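Local coordinates for protein putative transcriptional regulator (Streptomyces coelicolor A3, PDB 2RA5) that probably acts as a DNA-binding transcription factor of the GntR family, its UTRA domain holding a bound tartrate, at residues L202-R215 and F227-F239. Numbering follows the deposited sequence.
Sequences LGEDAGAPLLTMER and FGTHTYRPSRYSF. With SRT (S,R meso-tartaric acid), chain B.
F227 lays ring atom CD1 3.3 Å from R215 O, and the hairpin of strands 209-218 and 224-232 runs on from there as an antiparallel pair lying between strands 145-154 and 184-193 of the UTRA sheet. G228 exchanges two backbone bonds with R215 and has no CB, where one would come too close to H230 NE2. T229 pairs with E214 on the face turned toward helix 119-125. On the tartrate side, H230 brings CE1 over one face of the R215 guanidinium, 3.5 Å from NH1, while the selenomethionine M213 sets its CE at the imidazole edge, 3.6 Å from ND1. N152 holds H230 NE2. R215 NH1 donates to tartrate O1 at 2.9 Å, with O1 in the guanidinium plane, and R138 also bonds the ligand. T231 CG2 meets L210 CD1 beneath helix 196-202. Y232 takes M213 CG at its ring edge, 3.4 Å from OH. R233, bent at chi3 (61°), slides its CG past L202 CB and turns NE and NH1 side-on to E204 OE2, both at 2.9 Å; carboxylate and guanidinium planes stand 83° apart. Its NH2 goes to E145 and P146 O. A leucine in its place would probably cost E204 its salt bridge, leaving OE2 without its two donors and E145 with R236 alone of these two arginines. P234 packs CD against L210 CD2. Beyond the turn, F239 receives L211 CD2 and M213 CB on its ring atoms, Y237 covers one ring face, and the F239 backbone pairs with a strand of the second subunit. Thus the contact is polar at both ends: R215 binds a tartrate carboxylate, consistent with an effector pocket, while R233 bridges two acids.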
loop_
_atom_site.group_PDB
_atom_site.type_symbol
_atom_site.label_atom_id
_atom_site.label_comp_id
_atom_site.label_asym_id
_atom_site.label_seq_id
_atom_site.Cartn_x
_atom_site.Cartn_y
_atom_site.Cartn_z
ATOM N N LEU A 202 -3.674 14.322 14.108
ATOM C CA LEU A 202 -3.060 13.024 14.374
ATOM C C LEU A 202 -1.970 13.066 15.451
ATOM O O LEU A 202 -1.584 12.026 15.979
ATOM C CB LEU A 202 -2.520 12.410 13.072
ATOM C CG LEU A 202 -3.523 11.818 12.070
ATOM C CD1 LEU A 202 -2.849 11.467 10.739
ATOM C CD2 LEU A 202 -4.248 10.606 12.662
ATOM N N GLY A 203 -1.483 14.262 15.776
ATOM C CA GLY A 203 -0.467 14.425 16.807
ATOM C C GLY A 203 0.936 14.422 16.233
ATOM O O GLY A 203 1.866 13.856 16.815
ATOM N N GLU A 204 1.087 15.065 15.082
ATOM C CA GLU A 204 2.336 15.021 14.336
ATOM C C GLU A 204 2.720 16.407 13.817
ATOM O O GLU A 204 1.860 17.270 13.611
ATOM C CB GLU A 204 2.187 14.059 13.158
ATOM C CG GLU A 204 3.472 13.369 12.731
ATOM C CD GLU A 204 3.481 11.883 13.052
ATOM O OE1 GLU A 204 3.961 11.108 12.195
ATOM O OE2 GLU A 204 3.000 11.490 14.141
ATOM N N ASP A 205 4.012 16.618 13.595
ATOM C CA ASP A 205 4.493 17.901 13.081
ATOM C C ASP A 205 4.167 18.068 11.608
ATOM O O ASP A 205 4.288 17.128 10.827
ATOM C CB ASP A 205 6.003 18.033 13.263
ATOM C CG ASP A 205 6.445 17.734 14.676
ATOM O OD1 ASP A 205 5.617 17.851 15.606
ATOM O OD2 ASP A 205 7.624 17.378 14.859
ATOM N N ALA A 206 3.762 19.275 11.229
ATOM C CA ALA A 206 3.524 19.581 9.825
ATOM C C ALA A 206 4.767 19.238 9.000
ATOM O O ALA A 206 5.874 19.679 9.320
ATOM C CB ALA A 206 3.148 21.044 9.660
ATOM N N GLY A 207 4.579 18.435 7.955
ATOM C CA GLY A 207 5.673 18.012 7.094
ATOM C C GLY A 207 6.091 16.569 7.322
ATOM O O GLY A 207 6.769 15.965 6.483
ATOM N N ALA A 208 5.692 16.016 8.466
ATOM C CA ALA A 208 6.037 14.644 8.811
ATOM C C ALA A 208 5.309 13.689 7.879
ATOM O O ALA A 208 4.110 13.840 7.643
ATOM C CB ALA A 208 5.693 14.348 10.269
ATOM N N PRO A 209 6.039 12.705 7.341
ATOM C CA PRO A 209 5.523 11.741 6.368
ATOM C C PRO A 209 4.241 11.067 6.857
ATOM O O PRO A 209 4.178 10.602 7.999
ATOM C CB PRO A 209 6.655 10.713 6.282
ATOM C CG PRO A 209 7.381 10.871 7.585
ATOM C CD PRO A 209 7.404 12.348 7.749
ATOM N N LEU A 210 3.224 11.019 6.000
ATOM C CA LEU A 210 2.012 10.275 6.315
ATOM C C LEU A 210 1.752 9.219 5.257
ATOM O O LEU A 210 2.113 9.390 4.085
ATOM C CB LEU A 210 0.800 11.201 6.410
ATOM C CG LEU A 210 0.624 12.168 7.583
ATOM C CD1 LEU A 210 -0.803 12.695 7.564
ATOM C CD2 LEU A 210 0.929 11.537 8.929
ATOM N N LEU A 211 1.121 8.127 5.671
ATOM C CA LEU A 211 0.701 7.109 4.726
ATOM C C LEU A 211 -0.669 7.536 4.226
ATOM O O LEU A 211 -1.542 7.898 5.011
ATOM C CB LEU A 211 0.643 5.741 5.408
ATOM C CG LEU A 211 0.543 4.446 4.582
ATOM C CD1 LEU A 211 1.603 4.374 3.486
ATOM C CD2 LEU A 211 0.657 3.248 5.509
ATOM N N THR A 212 -0.854 7.539 2.918
ATOM C CA THR A 212 -2.148 7.923 2.391
ATOM C C THR A 212 -2.791 6.806 1.592
ATOM O O THR A 212 -2.115 5.989 0.964
ATOM C CB THR A 212 -2.066 9.166 1.490
ATOM O OG1 THR A 212 -1.398 8.821 0.271
ATOM C CG2 THR A 212 -1.345 10.322 2.193
HETATM N N MSE A 213 -4.112 6.783 1.610
HETATM C CA MSE A 213 -4.816 5.926 0.689
HETATM C C MSE A 213 -6.169 6.496 0.221
HETATM O O MSE A 213 -6.883 7.198 0.951
HETATM C CB MSE A 213 -4.921 4.531 1.281
HETATM C CG MSE A 213 -6.207 4.207 1.951
HETATM SE SE MSE A 213 -7.145 2.861 0.920
HETATM C CE MSE A 213 -8.386 2.265 2.306
ATOM N N GLU A 214 -6.481 6.233 -1.037
ATOM C CA GLU A 214 -7.753 6.643 -1.615
ATOM C C GLU A 214 -8.454 5.405 -2.130
ATOM O O GLU A 214 -7.827 4.537 -2.732
ATOM C CB GLU A 214 -7.546 7.638 -2.752
ATOM C CG GLU A 214 -7.290 9.069 -2.319
ATOM C CD GLU A 214 -6.989 9.973 -3.504
ATOM O OE1 GLU A 214 -7.482 9.684 -4.617
ATOM O OE2 GLU A 214 -6.247 10.962 -3.330
ATOM N N ARG A 215 -9.753 5.314 -1.877
ATOM C CA ARG A 215 -10.496 4.137 -2.275
ATOM C C ARG A 215 -11.880 4.507 -2.815
ATOM O O ARG A 215 -12.553 5.378 -2.259
ATOM C CB ARG A 215 -10.610 3.201 -1.069
ATOM C CG ARG A 215 -11.563 2.038 -1.222
ATOM C CD ARG A 215 -11.829 1.395 0.126
ATOM N NE ARG A 215 -12.513 2.283 1.081
ATOM C CZ ARG A 215 -12.528 2.089 2.402
ATOM N NH1 ARG A 215 -13.173 2.935 3.204
ATOM N NH2 ARG A 215 -11.893 1.048 2.931
ATOM N N PHE A 227 -16.617 6.771 -1.358
ATOM C CA PHE A 227 -15.282 7.242 -1.680
ATOM C C PHE A 227 -14.566 7.667 -0.401
ATOM O O PHE A 227 -15.073 8.473 0.377
ATOM C CB PHE A 227 -15.354 8.436 -2.605
ATOM C CG PHE A 227 -14.012 9.062 -2.892
ATOM C CD1 PHE A 227 -13.020 8.335 -3.539
ATOM C CD2 PHE A 227 -13.742 10.379 -2.531
ATOM C CE1 PHE A 227 -11.778 8.906 -3.831
ATOM C CE2 PHE A 227 -12.494 10.959 -2.816
ATOM C CZ PHE A 227 -11.517 10.222 -3.471
ATOM N N GLY A 228 -13.372 7.143 -0.191
ATOM C CA GLY A 228 -12.643 7.447 1.019
ATOM C C GLY A 228 -11.290 8.033 0.711
ATOM O O GLY A 228 -10.620 7.666 -0.255
ATOM N N THR A 229 -10.892 8.974 1.547
ATOM C CA THR A 229 -9.588 9.597 1.423
ATOM C C THR A 229 -8.987 9.608 2.833
ATOM O O THR A 229 -9.488 10.278 3.737
ATOM C CB THR A 229 -9.698 11.005 0.739
ATOM O OG1 THR A 229 -8.416 11.435 0.276
ATOM C CG2 THR A 229 -10.339 12.070 1.658
ATOM N N HIS A 230 -7.934 8.819 3.020
ATOM C CA HIS A 230 -7.432 8.528 4.356
ATOM C C HIS A 230 -5.959 8.843 4.538
ATOM O O HIS A 230 -5.180 8.785 3.591
ATOM C CB HIS A 230 -7.647 7.053 4.672
ATOM C CG HIS A 230 -9.030 6.568 4.407
ATOM N ND1 HIS A 230 -9.296 5.411 3.720
ATOM C CD2 HIS A 230 -10.244 7.088 4.743
ATOM C CE1 HIS A 230 -10.599 5.221 3.644
ATOM N NE2 HIS A 230 -11.195 6.235 4.268
ATOM N N THR A 231 -5.598 9.160 5.783
ATOM C CA THR A 231 -4.210 9.354 6.214
ATOM C C THR A 231 -3.882 8.454 7.406
ATOM O O THR A 231 -4.721 8.219 8.286
ATOM C CB THR A 231 -3.954 10.797 6.650
ATOM O OG1 THR A 231 -5.100 11.274 7.371
ATOM C CG2 THR A 231 -3.706 11.682 5.449
ATOM N N TYR A 232 -2.654 7.956 7.433
ATOM C CA TYR A 232 -2.217 7.077 8.511
ATOM C C TYR A 232 -0.852 7.490 9.024
ATOM O O TYR A 232 0.058 7.754 8.223
ATOM C CB TYR A 232 -2.114 5.642 8.012
ATOM C CG TYR A 232 -3.331 5.143 7.288
ATOM C CD1 TYR A 232 -3.501 5.386 5.933
ATOM C CD2 TYR A 232 -4.310 4.413 7.957
ATOM C CE1 TYR A 232 -4.622 4.923 5.264
ATOM C CE2 TYR A 232 -5.428 3.950 7.300
ATOM C CZ TYR A 232 -5.586 4.205 5.953
ATOM O OH TYR A 232 -6.710 3.734 5.296
ATOM N N ARG A 233 -0.709 7.524 10.349
ATOM C CA ARG A 233 0.601 7.721 10.992
ATOM C C ARG A 233 1.492 6.505 10.746
ATOM O O ARG A 233 1.209 5.424 11.278
ATOM C CB ARG A 233 0.431 7.914 12.499
ATOM C CG ARG A 233 -0.523 9.029 12.889
ATOM C CD ARG A 233 -0.496 9.242 14.387
ATOM N NE ARG A 233 0.832 9.621 14.851
ATOM C CZ ARG A 233 1.256 9.474 16.101
ATOM N NH1 ARG A 233 2.483 9.854 16.427
ATOM N NH2 ARG A 233 0.456 8.949 17.020
ATOM N N PRO A 234 2.546 6.665 9.916
ATOM C CA PRO A 234 3.387 5.531 9.487
ATOM C C PRO A 234 4.063 4.777 10.636
ATOM O O PRO A 234 4.373 3.599 10.487
ATOM C CB PRO A 234 4.432 6.184 8.555
ATOM C CG PRO A 234 4.342 7.662 8.849
ATOM C CD PRO A 234 2.898 7.894 9.185
ATOM N N SER A 235 4.271 5.445 11.765
ATOM C CA SER A 235 4.851 4.810 12.945
ATOM C C SER A 235 3.806 3.971 13.667
ATOM O O SER A 235 4.124 3.248 14.606
ATOM C CB SER A 235 5.386 5.872 13.913
ATOM O OG SER A 235 4.310 6.558 14.544
ATOM N N ARG A 236 2.555 4.065 13.237
ATOM C CA ARG A 236 1.467 3.447 13.988
ATOM C C ARG A 236 0.674 2.437 13.154
ATOM O O ARG A 236 -0.137 1.660 13.672
ATOM C CB ARG A 236 0.553 4.547 14.538
ATOM C CG ARG A 236 0.863 4.975 15.966
ATOM C CD ARG A 236 -0.116 4.291 16.908
ATOM N NE ARG A 236 0.458 3.991 18.217
ATOM C CZ ARG A 236 1.206 2.922 18.478
ATOM N NH1 ARG A 236 1.481 2.053 17.514
ATOM N NH2 ARG A 236 1.681 2.721 19.701
ATOM N N TYR A 237 0.914 2.446 11.850
ATOM C CA TYR A 237 0.108 1.642 10.936
ATOM C C TYR A 237 0.866 1.282 9.661
ATOM O O TYR A 237 1.698 2.062 9.186
ATOM C CB TYR A 237 -1.177 2.402 10.560
ATOM C CG TYR A 237 -2.111 1.592 9.695
ATOM C CD1 TYR A 237 -3.052 0.744 10.268
ATOM C CD2 TYR A 237 -2.041 1.656 8.298
ATOM C CE1 TYR A 237 -3.912 -0.017 9.478
ATOM C CE2 TYR A 237 -2.903 0.892 7.492
ATOM C CZ TYR A 237 -3.835 0.058 8.094
ATOM O OH TYR A 237 -4.689 -0.706 7.326
ATOM N N SER A 238 0.574 0.105 9.109
ATOM C CA SER A 238 0.994 -0.221 7.738
ATOM C C SER A 238 0.050 -1.221 7.064
ATOM O O SER A 238 -0.701 -1.944 7.729
ATOM C CB SER A 238 2.452 -0.704 7.692
ATOM O OG SER A 238 2.611 -1.924 8.391
ATOM N N PHE A 239 0.067 -1.247 5.739
ATOM C CA PHE A 239 -0.816 -2.158 5.016
ATOM C C PHE A 239 -0.151 -3.509 4.918
ATOM O O PHE A 239 0.913 -3.653 4.330
ATOM C CB PHE A 239 -1.172 -1.611 3.634
ATOM C CG PHE A 239 -2.028 -0.377 3.679
ATOM C CD1 PHE A 239 -3.402 -0.481 3.829
ATOM C CD2 PHE A 239 -1.459 0.890 3.593
ATOM C CE1 PHE A 239 -4.204 0.649 3.888
ATOM C CE2 PHE A 239 -2.262 2.035 3.652
ATOM C CZ PHE A 239 -3.638 1.909 3.799
HETATM O O1 SRT B . -13.870 3.025 5.972
HETATM O O11 SRT B . -11.848 2.148 6.271
HETATM C C1 SRT B . -13.071 2.267 6.593
HETATM C C2 SRT B . -13.584 1.500 7.799
HETATM O O2 SRT B . -14.991 1.714 7.956
HETATM C C3 SRT B . -13.223 0.001 7.733
HETATM O O3 SRT B . -13.229 -0.621 9.025
HETATM C C4 SRT B . -14.185 -0.753 6.868
HETATM O O4 SRT B . -15.203 -1.308 7.384
HETATM O O41 SRT B . -13.888 -0.776 5.656
#